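Local coordinates for protein EF0056 (Enterococcus faecalis, PDB 6ORI) that is a calcium-binding, immunoglobulin-like surface protein region of unsettled function, probably linked to enterococcal biofilm formation, at residues Asp33-Pro38 / His213-Thr218; Ala40-Val45 / Leu191-Asp196; Ser162-Tyr167 / Thr187-Thr192; Asp374-Ser379 / Tyr393-Tyr398. All blocks are in the same frame, centred on the assembly; numbering follows the deposited sequence.

Contact 1. Residues Asp33-Pro38 / His213-Thr218; sequences DLQFNP and HGSVNT
H213 is the first residue of 213-218 to meet 33-38, and its ring slots between Q35 and N37. With CG anti to the backbone N (chi1 -170°), the imidazole reaches across to the other strand. CD2 is near Q35, whose OE1 lies at the ring edge. CE1 is on the N37 side, 3.5 Å from N37 OD1, with the N37 amide plane turned 49° from the ring. N37 packs on the ring, and its ND2 is hydrogen-bonded to Y56 OH. A water in the plane of the ring joins H213 NE2, at 2.8 Å, to F36 O, at 2.7 Å. S215 comes next on the same side of its strand. S215 OG makes a weak bond to Q35 OE1 at 3.3 Å. The other end of that amide is firmly held: Q35 NE2 donates to D33 OD1 at 2.8 Å, nearly in the amide plane and onto the syn lone pair. This bond fixes the rotation of the Q35 amide. Beyond S215 the strand leaves the contact. The two strands run at 100° to each other, with axes 8.8 Å apart. This is face-to-face packing of nearly orthogonal strands from two different beta sheets, bridged by polar side chains and water.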
loop_
_atom_site.group_PDB
_atom_site.type_symbol
_atom_site.label_atom_id
_atom_site.label_comp_id
_atom_site.label_asym_id
_atom_site.label_seq_id
_atom_site.Cartn_x
_atom_site.Cartn_y
_atom_site.Cartn_z
ATOM N N ASP A 33 -7.802 1.683 -8.203
ATOM C CA ASP A 33 -6.941 0.784 -7.441
ATOM C C ASP A 33 -5.923 0.111 -8.332
ATOM O O ASP A 33 -6.195 -0.223 -9.483
ATOM C CB ASP A 33 -7.786 -0.274 -6.734
ATOM C CG ASP A 33 -7.151 -0.813 -5.463
ATOM O OD1 ASP A 33 -6.088 -0.325 -5.003
ATOM O OD2 ASP A 33 -7.794 -1.701 -4.846
ATOM N N LEU A 34 -4.733 -0.051 -7.761
ATOM C CA LEU A 34 -3.661 -0.823 -8.375
ATOM C C LEU A 34 -2.802 -1.326 -7.238
ATOM O O LEU A 34 -2.318 -0.541 -6.425
ATOM C CB LEU A 34 -2.867 0.065 -9.328
ATOM C CG LEU A 34 -1.756 -0.600 -10.125
ATOM C CD1 LEU A 34 -2.305 -1.672 -11.048
ATOM C CD2 LEU A 34 -0.982 0.453 -10.906
ATOM N N GLN A 35 -2.659 -2.644 -7.123
ATOM C CA GLN A 35 -1.911 -3.245 -6.028
ATOM C C GLN A 35 -1.028 -4.366 -6.526
ATOM O O GLN A 35 -1.385 -5.077 -7.464
ATOM C CB GLN A 35 -2.852 -3.835 -4.990
ATOM C CG GLN A 35 -3.841 -2.885 -4.387
ATOM C CD GLN A 35 -3.219 -1.895 -3.461
ATOM O OE1 GLN A 35 -2.150 -2.118 -2.893
ATOM N NE2 GLN A 35 -3.873 -0.777 -3.311
ATOM N N PHE A 36 0.126 -4.515 -5.871
ATOM C CA PHE A 36 1.076 -5.604 -6.084
ATOM C C PHE A 36 1.110 -6.433 -4.825
ATOM O O PHE A 36 1.409 -5.919 -3.749
ATOM C CB PHE A 36 2.459 -5.021 -6.381
ATOM C CG PHE A 36 3.557 -6.030 -6.560
ATOM C CD1 PHE A 36 3.668 -6.787 -7.720
ATOM C CD2 PHE A 36 4.494 -6.203 -5.575
ATOM C CE1 PHE A 36 4.700 -7.696 -7.865
ATOM C CE2 PHE A 36 5.523 -7.113 -5.744
ATOM C CZ PHE A 36 5.611 -7.846 -6.875
ATOM N N ASN A 37 0.778 -7.718 -4.958
ATOM C CA ASN A 37 0.637 -8.583 -3.792
ATOM C C ASN A 37 1.534 -9.817 -3.927
ATOM O O ASN A 37 1.113 -10.848 -4.444
ATOM C CB ASN A 37 -0.808 -9.021 -3.596
ATOM C CG ASN A 37 -0.977 -9.869 -2.341
ATOM O OD1 ASN A 37 -0.149 -9.821 -1.442
ATOM N ND2 ASN A 37 -2.022 -10.661 -2.309
ATOM N N PRO A 38 2.774 -9.706 -3.441
ATOM C CA PRO A 38 3.719 -10.828 -3.477
ATOM C C PRO A 38 3.577 -11.735 -2.263
ATOM O O PRO A 38 3.215 -11.264 -1.157
ATOM C CB PRO A 38 5.080 -10.114 -3.430
ATOM C CG PRO A 38 4.828 -8.920 -2.558
ATOM C CD PRO A 38 3.388 -8.499 -2.851
ATOM N N HIS A 213 -7.460 -7.527 -0.364
ATOM C CA HIS A 213 -6.131 -7.060 -0.028
ATOM C C HIS A 213 -6.209 -5.826 0.861
ATOM O O HIS A 213 -7.157 -5.054 0.799
ATOM C CB HIS A 213 -5.386 -6.725 -1.331
ATOM C CG HIS A 213 -3.926 -6.441 -1.172
ATOM N ND1 HIS A 213 -3.005 -7.406 -0.822
ATOM C CD2 HIS A 213 -3.226 -5.299 -1.341
ATOM C CE1 HIS A 213 -1.800 -6.863 -0.784
ATOM N NE2 HIS A 213 -1.906 -5.593 -1.109
ATOM N N GLY A 214 -5.197 -5.670 1.705
ATOM C CA GLY A 214 -4.990 -4.484 2.496
ATOM C C GLY A 214 -3.568 -4.002 2.285
ATOM O O GLY A 214 -2.641 -4.799 2.131
ATOM N N SER A 215 -3.403 -2.690 2.282
ATOM C CA SER A 215 -2.106 -2.085 2.124
ATOM C C SER A 215 -2.024 -0.860 3.000
ATOM O O SER A 215 -3.035 -0.286 3.381
ATOM C CB SER A 215 -1.842 -1.729 0.660
ATOM O OG SER A 215 -2.875 -0.911 0.139
ATOM N N VAL A 216 -0.803 -0.480 3.343
ATOM C CA VAL A 216 -0.542 0.771 4.040
ATOM C C VAL A 216 0.541 1.551 3.303
ATOM O O VAL A 216 1.674 1.070 3.187
ATOM C CB VAL A 216 -0.123 0.501 5.490
ATOM C CG1 VAL A 216 0.333 1.781 6.163
ATOM C CG2 VAL A 216 -1.275 -0.084 6.272
ATOM N N ASN A 217 0.174 2.732 2.809
ATOM C CA ASN A 217 1.103 3.688 2.187
ATOM C C ASN A 217 1.393 4.738 3.242
ATOM O O ASN A 217 0.543 5.023 4.099
ATOM C CB ASN A 217 0.460 4.380 0.975
ATOM C CG ASN A 217 1.262 4.237 -0.358
ATOM O OD1 ASN A 217 1.831 3.204 -0.681
ATOM N ND2 ASN A 217 1.279 5.313 -1.131
ATOM N N THR A 218 2.590 5.286 3.220
ATOM C CA THR A 218 3.013 6.286 4.178
ATOM C C THR A 218 3.542 7.491 3.431
ATOM O O THR A 218 4.019 7.386 2.294
ATOM C CB THR A 218 4.118 5.767 5.107
ATOM O OG1 THR A 218 5.332 5.633 4.364
ATOM C CG2 THR A 218 3.752 4.432 5.750
HETATM O O HOH W 1 0.762 -4.791 -1.376
#

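Contact 2. Residues Ala40-Val45 / Leu191-Asp196; sequences AITGDV and LTDQDD
D193 reaches across from the loop 191-196 to T42 and G43, and its side chain carries the outer half of the contact. From CB the chain bends to bring CG 3.7 Å from T42 CB. At the tip, OD1 rests on the aliphatic part of T42, 3.3 Å from T42 CB, and is also close to T42 CG2. That methyl, anti to the T42 carbonyl carbon (chi1 57° for OG1), sits 3.4 Å from T192 C. D193 OD2 accepts the backbone N-H of G43 at 3.1 Å. That bond is straight, at 168°, and arrives on the syn side of the carboxylate, 18° out of its plane.

The inner half is held by backbone. I41 N donates to L191 O at 2.7 Å. Further on, T192 CA-H points at I41 O, and a water links I41 O to D193 N. A40 CB packs on L191 CB at 4.0 Å. I41 is the centre of an inverse gamma turn, and its side chain leans on F190 and on F152 of helix 148-155. On the other loop, D195 OD2 takes the N-H of T192 with its anti lone pair and also forms a salt bridge with R164. Two surface loops are thus pinned together, an inverse gamma turn against the type I beta turn T192-D195, with an aspartate carboxylate gripping a backbone amide.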
loop_
_atom_site.group_PDB
_atom_site.type_symbol
_atom_site.label_atom_id
_atom_site.label_comp_id
_atom_site.label_asym_id
_atom_site.label_seq_id
_atom_site.Cartn_x
_atom_site.Cartn_y
_atom_site.Cartn_z
ATOM N N ALA A 40 5.085 -13.891 0.840
ATOM C CA ALA A 40 6.214 -13.689 1.746
ATOM C C ALA A 40 7.438 -14.514 1.349
ATOM O O ALA A 40 7.291 -15.640 0.852
ATOM C CB ALA A 40 5.798 -14.046 3.156
ATOM N N ILE A 41 8.623 -13.939 1.541
ATOM C CA ILE A 41 9.894 -14.600 1.216
ATOM C C ILE A 41 10.349 -15.325 2.470
ATOM O O ILE A 41 11.216 -14.850 3.209
ATOM C CB ILE A 41 10.975 -13.613 0.715
ATOM C CG1 ILE A 41 10.409 -12.683 -0.370
ATOM C CG2 ILE A 41 12.151 -14.383 0.159
ATOM C CD1 ILE A 41 11.395 -11.572 -0.836
ATOM N N THR A 42 9.730 -16.467 2.700
ATOM C CA THR A 42 9.924 -17.229 3.915
ATOM C C THR A 42 10.023 -18.705 3.599
ATOM O O THR A 42 9.545 -19.185 2.561
ATOM C CB THR A 42 8.732 -17.018 4.876
ATOM O OG1 THR A 42 7.519 -17.380 4.207
ATOM C CG2 THR A 42 8.641 -15.567 5.322
ATOM N N GLY A 43 10.656 -19.425 4.515
ATOM C CA GLY A 43 10.717 -20.866 4.448
ATOM C C GLY A 43 11.367 -21.359 3.178
ATOM O O GLY A 43 12.460 -20.939 2.818
ATOM N N ASP A 44 10.662 -22.258 2.519
ATOM C CA ASP A 44 11.199 -22.951 1.371
ATOM C C ASP A 44 11.391 -22.027 0.169
ATOM O O ASP A 44 12.100 -22.381 -0.739
ATOM C CB ASP A 44 10.296 -24.112 0.986
ATOM C CG ASP A 44 10.252 -25.204 2.046
ATOM O OD1 ASP A 44 11.111 -25.204 2.960
ATOM O OD2 ASP A 44 9.355 -26.073 1.932
ATOM N N VAL A 45 10.767 -20.851 0.173
ATOM C CA VAL A 45 10.953 -19.895 -0.916
ATOM C C VAL A 45 12.423 -19.526 -1.040
ATOM O O VAL A 45 12.930 -19.303 -2.135
ATOM C CB VAL A 45 10.095 -18.614 -0.708
ATOM C CG1 VAL A 45 10.423 -17.537 -1.727
ATOM C CG2 VAL A 45 8.617 -18.952 -0.786
ATOM N N LEU A 191 7.787 -9.171 2.677
ATOM C CA LEU A 191 7.861 -9.810 3.990
ATOM C C LEU A 191 8.841 -10.953 3.982
ATOM O O LEU A 191 9.015 -11.650 2.978
ATOM C CB LEU A 191 6.497 -10.347 4.414
ATOM C CG LEU A 191 5.373 -9.330 4.482
ATOM C CD1 LEU A 191 4.123 -10.025 4.987
ATOM C CD2 LEU A 191 5.736 -8.174 5.377
ATOM N N THR A 192 9.484 -11.152 5.118
ATOM C CA THR A 192 10.462 -12.203 5.273
ATOM C C THR A 192 10.224 -12.835 6.635
ATOM O O THR A 192 9.251 -12.509 7.304
ATOM C CB THR A 192 11.870 -11.639 5.201
ATOM O OG1 THR A 192 12.075 -10.726 6.285
ATOM C CG2 THR A 192 12.098 -10.912 3.887
ATOM N N ASP A 193 11.108 -13.741 7.044
ATOM C CA ASP A 193 10.892 -14.505 8.268
ATOM C C ASP A 193 11.118 -13.679 9.530
ATOM O O ASP A 193 10.866 -14.155 10.638
ATOM C CB ASP A 193 11.789 -15.749 8.287
ATOM C CG ASP A 193 11.135 -16.954 7.629
ATOM O OD1 ASP A 193 9.964 -17.254 7.960
ATOM O OD2 ASP A 193 11.791 -17.599 6.779
ATOM N N GLN A 194 11.590 -12.447 9.364
ATOM C CA GLN A 194 11.753 -11.545 10.496
ATOM C C GLN A 194 10.438 -10.845 10.816
ATOM O O GLN A 194 10.341 -10.107 11.799
ATOM C CB GLN A 194 12.846 -10.503 10.229
ATOM C CG GLN A 194 12.456 -9.393 9.262
ATOM C CD GLN A 194 13.588 -8.406 9.026
ATOM O OE1 GLN A 194 14.358 -8.099 9.937
ATOM N NE2 GLN A 194 13.697 -7.910 7.797
ATOM N N ASP A 195 9.432 -11.076 9.977
ATOM C CA ASP A 195 8.125 -10.454 10.161
ATOM C C ASP A 195 7.180 -11.441 10.798
ATOM O O ASP A 195 6.848 -12.472 10.214
ATOM C CB ASP A 195 7.603 -9.953 8.827
ATOM C CG ASP A 195 8.535 -8.946 8.217
ATOM O OD1 ASP A 195 8.875 -7.982 8.932
ATOM O OD2 ASP A 195 8.983 -9.138 7.068
ATOM N N ASP A 196 6.762 -11.115 12.013
ATOM C CA ASP A 196 5.998 -12.040 12.840
ATOM C C ASP A 196 4.688 -11.448 13.351
ATOM O O ASP A 196 3.845 -12.178 13.868
ATOM C CB ASP A 196 6.854 -12.498 14.027
ATOM C CG ASP A 196 7.380 -11.339 14.851
ATOM O OD1 ASP A 196 7.672 -10.272 14.272
ATOM O OD2 ASP A 196 7.504 -11.499 16.084
HETATM O O HOH W 2 13.223 -14.713 4.974
#

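Contact 3. Residues Ser162-Tyr167 / Thr187-Thr192; sequences SDRLMY and TGYFLT. With CA (calcium ion), chain B.
L165 to Y167 and G188 to F190 meet in an antiparallel strand pair beside a calcium site. M166 and Y189 form a non-hydrogen-bonded pair, Y167 and G188 a hydrogen-bonded one. Backbone bonds join Y167 N to G188 O and G188 N to Y167 O, both 3.0 Å. F190 N donates to L165 O at 2.8 Å, nearly in line with its C=O.

Aromatic contacts come next. Y167 CG sits between its backbone N and carbonyl carbon (chi1 57°), which lays the ring over G188. G188 CA makes a CH-pi contact with that face, 4.0 Å from its centroid. The edge of Y167 meets the face of F190 in a T-shaped pair, planes at 75°. Y189 packs on R164, with Y189 CE2 over one face of the guanidinium and the planes 62° apart.

Polar contacts hold the end of R164. R164 NH1 bonds only weakly to F190 O, and its main partner is D195 in a salt bridge. A water receives R164 NE and L165 N and donates to F190 O, tying the R164 side chain to both backbones.

At the start of the segment, S162 O binds the calcium ion at 2.4 Å; in one of its two conformers, D163 OD1 also does, at 2.3 Å.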
loop_
_atom_site.group_PDB
_atom_site.type_symbol
_atom_site.label_atom_id
_atom_site.label_comp_id
_atom_site.label_asym_id
_atom_site.label_seq_id
_atom_site.Cartn_x
_atom_site.Cartn_y
_atom_site.Cartn_z
ATOM N N SER A 162 17.992 -3.545 8.307
ATOM C CA SER A 162 17.980 -2.092 8.420
ATOM C C SER A 162 17.271 -1.372 7.259
ATOM O O SER A 162 16.789 -0.275 7.431
ATOM C CB SER A 162 19.399 -1.562 8.581
ATOM O OG SER A 162 20.180 -1.797 7.426
ATOM N N ASP A 163 17.300 -1.952 6.057
ATOM C CA ASP A 163 16.586 -1.408 4.893
ATOM C C ASP A 163 15.662 -2.513 4.363
ATOM O O ASP A 163 16.118 -3.538 3.824
ATOM C CB ASP A 163 17.546 -1.012 3.760
ATOM C CG ASP A 163 18.204 0.347 3.948
ATOM O OD1 ASP A 163 17.801 1.132 4.811
ATOM O OD2 ASP A 163 19.126 0.653 3.154
ATOM N N ARG A 164 14.359 -2.334 4.492
ATOM C CA ARG A 164 13.426 -3.318 3.957
ATOM C C ARG A 164 13.463 -3.318 2.423
ATOM O O ARG A 164 13.789 -2.314 1.809
ATOM C CB ARG A 164 12.006 -3.038 4.453
ATOM C CG ARG A 164 11.861 -2.987 5.982
ATOM C CD ARG A 164 12.383 -4.242 6.645
ATOM N NE ARG A 164 11.839 -5.475 6.082
ATOM C CZ ARG A 164 11.039 -6.343 6.711
ATOM N NH1 ARG A 164 10.631 -7.439 6.060
ATOM N NH2 ARG A 164 10.637 -6.124 7.969
ATOM N N LEU A 165 13.122 -4.456 1.838
ATOM C CA LEU A 165 13.112 -4.634 0.383
ATOM C C LEU A 165 11.834 -4.073 -0.185
ATOM O O LEU A 165 10.758 -4.633 -0.002
ATOM C CB LEU A 165 13.223 -6.104 -0.000
ATOM C CG LEU A 165 14.522 -6.811 0.404
ATOM C CD1 LEU A 165 14.325 -8.329 0.293
ATOM C CD2 LEU A 165 15.706 -6.344 -0.426
ATOM N N MET A 166 11.956 -2.960 -0.876
ATOM C CA MET A 166 10.795 -2.256 -1.352
ATOM C C MET A 166 10.277 -2.698 -2.700
ATOM O O MET A 166 10.986 -3.322 -3.511
ATOM C CB MET A 166 11.090 -0.765 -1.382
ATOM C CG MET A 166 12.042 -0.313 -2.469
ATOM S SD MET A 166 11.330 -0.053 -4.118
ATOM C CE MET A 166 10.399 1.426 -3.819
ATOM N N TYR A 167 9.017 -2.358 -2.936
ATOM C CA TYR A 167 8.440 -2.365 -4.274
ATOM C C TYR A 167 7.532 -1.150 -4.401
ATOM O O TYR A 167 7.032 -0.637 -3.400
ATOM C CB TYR A 167 7.665 -3.643 -4.552
ATOM C CG TYR A 167 6.550 -3.963 -3.594
ATOM C CD1 TYR A 167 5.320 -3.328 -3.667
ATOM C CD2 TYR A 167 6.719 -4.948 -2.637
ATOM C CE1 TYR A 167 4.301 -3.658 -2.762
ATOM C CE2 TYR A 167 5.718 -5.293 -1.762
ATOM C CZ TYR A 167 4.519 -4.658 -1.836
ATOM O OH TYR A 167 3.541 -5.032 -0.937
ATOM N N THR A 187 3.378 1.728 -2.547
ATOM C CA THR A 187 4.757 1.401 -2.181
ATOM C C THR A 187 4.739 0.568 -0.911
ATOM O O THR A 187 4.197 1.037 0.115
ATOM C CB THR A 187 5.589 2.667 -1.949
ATOM O OG1 THR A 187 5.664 3.431 -3.156
ATOM C CG2 THR A 187 7.016 2.328 -1.482
ATOM N N GLY A 188 5.319 -0.636 -0.974
ATOM C CA GLY A 188 5.325 -1.567 0.144
ATOM C C GLY A 188 6.659 -2.274 0.247
ATOM O O GLY A 188 7.616 -1.843 -0.375
ATOM N N TYR A 189 6.710 -3.314 1.068
ATOM C CA TYR A 189 7.923 -4.086 1.243
ATOM C C TYR A 189 7.663 -5.562 1.277
ATOM O O TYR A 189 6.589 -6.006 1.655
ATOM C CB TYR A 189 8.744 -3.634 2.465
ATOM C CG TYR A 189 8.090 -3.917 3.803
ATOM C CD1 TYR A 189 7.125 -3.064 4.332
ATOM C CD2 TYR A 189 8.422 -5.040 4.531
ATOM C CE1 TYR A 189 6.526 -3.335 5.550
ATOM C CE2 TYR A 189 7.832 -5.318 5.746
ATOM C CZ TYR A 189 6.892 -4.462 6.246
ATOM O OH TYR A 189 6.301 -4.758 7.465
ATOM N N PHE A 190 8.631 -6.342 0.812
ATOM C CA PHE A 190 8.534 -7.785 0.869
ATOM C C PHE A 190 8.696 -8.300 2.281
ATOM O O PHE A 190 9.624 -7.927 2.981
ATOM C CB PHE A 190 9.609 -8.422 -0.038
ATOM C CG PHE A 190 9.404 -8.189 -1.521
ATOM C CD1 PHE A 190 8.623 -9.037 -2.269
ATOM C CD2 PHE A 190 10.045 -7.131 -2.162
ATOM C CE1 PHE A 190 8.459 -8.814 -3.632
ATOM C CE2 PHE A 190 9.889 -6.929 -3.526
ATOM C CZ PHE A 190 9.104 -7.788 -4.249
ATOM N N LEU A 191 7.787 -9.171 2.677
ATOM C CA LEU A 191 7.861 -9.810 3.990
ATOM C C LEU A 191 8.841 -10.953 3.982
ATOM O O LEU A 191 9.015 -11.650 2.978
ATOM C CB LEU A 191 6.497 -10.347 4.414
ATOM C CG LEU A 191 5.373 -9.330 4.482
ATOM C CD1 LEU A 191 4.123 -10.025 4.987
ATOM C CD2 LEU A 191 5.736 -8.174 5.377
ATOM N N THR A 192 9.484 -11.152 5.118
ATOM C CA THR A 192 10.462 -12.203 5.273
ATOM C C THR A 192 10.224 -12.835 6.635
ATOM O O THR A 192 9.251 -12.509 7.304
ATOM C CB THR A 192 11.870 -11.639 5.201
ATOM O OG1 THR A 192 12.075 -10.726 6.285
ATOM C CG2 THR A 192 12.098 -10.912 3.887
HETATM CA CA CA B . 17.172 1.982 6.846
HETATM O O HOH W 3 11.906 -6.642 3.383
HETATM O O HOH W 4 4.134 -7.223 0.885
#

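Contact 4. Residues Asp374-Ser379 / Tyr393-Tyr398; sequences DFIFDS and YGTGYY. With CA (calcium ion), chain B.
F375, F377 and S379 pair with Y398, G396 and G394 through two backbone hydrogen bonds each, in a regular antiparallel hairpin whose strand axes run at 156°. I376 and D378 face Y397 and T395 in the non-hydrogen-bonded pairs between.

D378 is the polar centre. Its OD1 lies 2.9 Å from T395 OG1 and a very short 2.5 Å from Y393 OH, with carboxylate and ring planes 25° apart. T395 OG1 is also within bonding distance of F377 O, at 3.2 Å, and of Y189 OH, its proton not assigned. With OG1 anti to the backbone N (chi1 -177°), T395 runs alongside D378. I376 CD1 packs across Y397 CB at 3.9 Å. On the other face F377 CE1, at the ring edge, lies 3.9 Å from Y398 CB. D374 OD1 binds the calcium ion at 2.3 Å, while its OD2 accepts R164 N.

The metal's other ligands come from S162, G372, L400 and D402, with D163 in one of its conformers. The face of F377 and S379 packs on strands 211-221 and 239-248, that of I376 and Y397 on strand 184-189. Strand 375-382 also pairs with 264-269, leaving 394-398 outermost in its four-stranded sheet.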
loop_
_atom_site.group_PDB
_atom_site.type_symbol
_atom_site.label_atom_id
_atom_site.label_comp_id
_atom_site.label_asym_id
_atom_site.label_seq_id
_atom_site.Cartn_x
_atom_site.Cartn_y
_atom_site.Cartn_z
ATOM N N ASP A 374 14.347 0.932 9.139
ATOM C CA ASP A 374 13.231 1.697 8.578
ATOM C C ASP A 374 12.063 1.613 9.537
ATOM O O ASP A 374 11.937 0.655 10.294
ATOM C CB ASP A 374 12.809 1.151 7.215
ATOM C CG ASP A 374 13.910 1.254 6.185
ATOM O OD1 ASP A 374 14.893 2.023 6.394
ATOM O OD2 ASP A 374 13.798 0.545 5.156
ATOM N N PHE A 375 11.193 2.618 9.518
ATOM C CA PHE A 375 10.034 2.596 10.415
ATOM C C PHE A 375 8.922 1.752 9.823
ATOM O O PHE A 375 8.633 1.856 8.634
ATOM C CB PHE A 375 9.497 3.998 10.636
ATOM C CG PHE A 375 10.447 4.923 11.313
ATOM C CD1 PHE A 375 10.939 4.659 12.581
ATOM C CD2 PHE A 375 10.832 6.088 10.678
ATOM C CE1 PHE A 375 11.798 5.549 13.200
ATOM C CE2 PHE A 375 11.700 6.977 11.291
ATOM C CZ PHE A 375 12.184 6.701 12.552
ATOM N N ILE A 376 8.295 0.939 10.660
ATOM C CA ILE A 376 7.230 0.025 10.231
ATOM C C ILE A 376 5.891 0.455 10.821
ATOM O O ILE A 376 5.811 0.822 11.984
ATOM C CB ILE A 376 7.537 -1.418 10.677
ATOM C CG1 ILE A 376 8.873 -1.886 10.077
ATOM C CG2 ILE A 376 6.420 -2.361 10.268
ATOM C CD1 ILE A 376 8.944 -1.882 8.566
ATOM N N PHE A 377 4.851 0.384 9.997
ATOM C CA PHE A 377 3.484 0.723 10.370
ATOM C C PHE A 377 2.524 -0.369 9.912
ATOM O O PHE A 377 2.658 -0.907 8.825
ATOM C CB PHE A 377 3.066 2.048 9.739
ATOM C CG PHE A 377 4.013 3.170 10.026
ATOM C CD1 PHE A 377 5.095 3.400 9.216
ATOM C CD2 PHE A 377 3.847 3.970 11.134
ATOM C CE1 PHE A 377 5.959 4.412 9.487
ATOM C CE2 PHE A 377 4.729 4.983 11.398
ATOM C CZ PHE A 377 5.782 5.205 10.576
ATOM N N ASP A 378 1.505 -0.659 10.707
ATOM C CA ASP A 378 0.524 -1.684 10.337
ATOM C C ASP A 378 -0.875 -1.135 10.540
ATOM O O ASP A 378 -1.086 -0.247 11.366
ATOM C CB ASP A 378 0.700 -2.925 11.208
ATOM C CG ASP A 378 2.144 -3.381 11.295
ATOM O OD1 ASP A 378 2.560 -4.172 10.434
ATOM O OD2 ASP A 378 2.878 -2.921 12.197
ATOM N N SER A 379 -1.834 -1.684 9.812
ATOM C CA SER A 379 -3.232 -1.325 9.994
ATOM C C SER A 379 -4.090 -2.507 9.600
ATOM O O SER A 379 -3.735 -3.265 8.699
ATOM C CB SER A 379 -3.605 -0.113 9.162
ATOM O OG SER A 379 -2.793 0.989 9.489
ATOM N N TYR A 393 -5.396 -6.720 6.593
ATOM C CA TYR A 393 -4.138 -6.319 7.201
ATOM C C TYR A 393 -3.196 -5.767 6.139
ATOM O O TYR A 393 -2.958 -6.413 5.098
ATOM C CB TYR A 393 -3.478 -7.491 7.948
ATOM C CG TYR A 393 -2.095 -7.203 8.457
ATOM C CD1 TYR A 393 -1.896 -6.680 9.723
ATOM C CD2 TYR A 393 -0.985 -7.436 7.649
ATOM C CE1 TYR A 393 -0.584 -6.426 10.191
ATOM C CE2 TYR A 393 0.289 -7.185 8.097
ATOM C CZ TYR A 393 0.477 -6.670 9.350
ATOM O OH TYR A 393 1.780 -6.420 9.774
ATOM N N GLY A 394 -2.653 -4.591 6.398
ATOM C CA GLY A 394 -1.605 -4.038 5.576
ATOM C C GLY A 394 -0.438 -3.617 6.443
ATOM O O GLY A 394 -0.597 -3.269 7.618
ATOM N N THR A 395 0.744 -3.653 5.858
ATOM C CA THR A 395 1.923 -3.147 6.535
ATOM C C THR A 395 2.704 -2.311 5.569
ATOM O O THR A 395 2.740 -2.596 4.371
ATOM C CB THR A 395 2.788 -4.270 7.135
ATOM O OG1 THR A 395 3.887 -3.711 7.853
ATOM C CG2 THR A 395 3.321 -5.213 6.061
ATOM N N GLY A 396 3.312 -1.258 6.086
ATOM C CA GLY A 396 4.046 -0.338 5.250
ATOM C C GLY A 396 5.246 0.161 6.010
ATOM O O GLY A 396 5.442 -0.165 7.166
ATOM N N TYR A 397 6.070 0.930 5.316
ATOM C CA TYR A 397 7.310 1.379 5.901
ATOM C C TYR A 397 7.551 2.840 5.546
ATOM O O TYR A 397 6.960 3.396 4.603
ATOM C CB TYR A 397 8.490 0.486 5.469
ATOM C CG TYR A 397 9.039 0.792 4.110
ATOM C CD1 TYR A 397 8.336 0.456 2.949
ATOM C CD2 TYR A 397 10.238 1.453 3.983
ATOM C CE1 TYR A 397 8.834 0.756 1.710
ATOM C CE2 TYR A 397 10.741 1.763 2.735
ATOM C CZ TYR A 397 10.020 1.418 1.611
ATOM O OH TYR A 397 10.521 1.743 0.373
ATOM N N TYR A 398 8.429 3.455 6.331
ATOM C CA TYR A 398 8.979 4.762 5.996
ATOM C C TYR A 398 10.497 4.637 6.073
ATOM O O TYR A 398 11.045 4.219 7.093
ATOM C CB TYR A 398 8.471 5.867 6.928
ATOM C CG TYR A 398 8.756 7.220 6.362
ATOM C CD1 TYR A 398 9.954 7.871 6.619
ATOM C CD2 TYR A 398 7.856 7.818 5.526
ATOM C CE1 TYR A 398 10.219 9.103 6.051
ATOM C CE2 TYR A 398 8.101 9.040 4.980
ATOM C CZ TYR A 398 9.280 9.667 5.230
ATOM O OH TYR A 398 9.513 10.894 4.647
HETATM CA CA CA B . 17.172 1.982 6.846
#

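In the fold
From the N terminus, strand 31-38 opens the long loop that contact 1 closes at 213-218. Contact 2 starts just after it, at 40-45, and closes at 191-196, inside that loop. Contact 3, from 162-167 to 187-192, is nested too. It shares L191 and T192 with contact 2, and the D195-R164 salt bridge also joins them. Contact 4 follows in series as a late hairpin. It is tied back to contact 3 by Y189-T395, R164-D374 and the shared calcium ion, and to contact 1 by T218-Y397. Contact 1 sets a strand of the first sheet against the five-stranded one. Contacts 3 and 4 lie within their own sheets, joined by these bonds. Contact 2 pins surface loops.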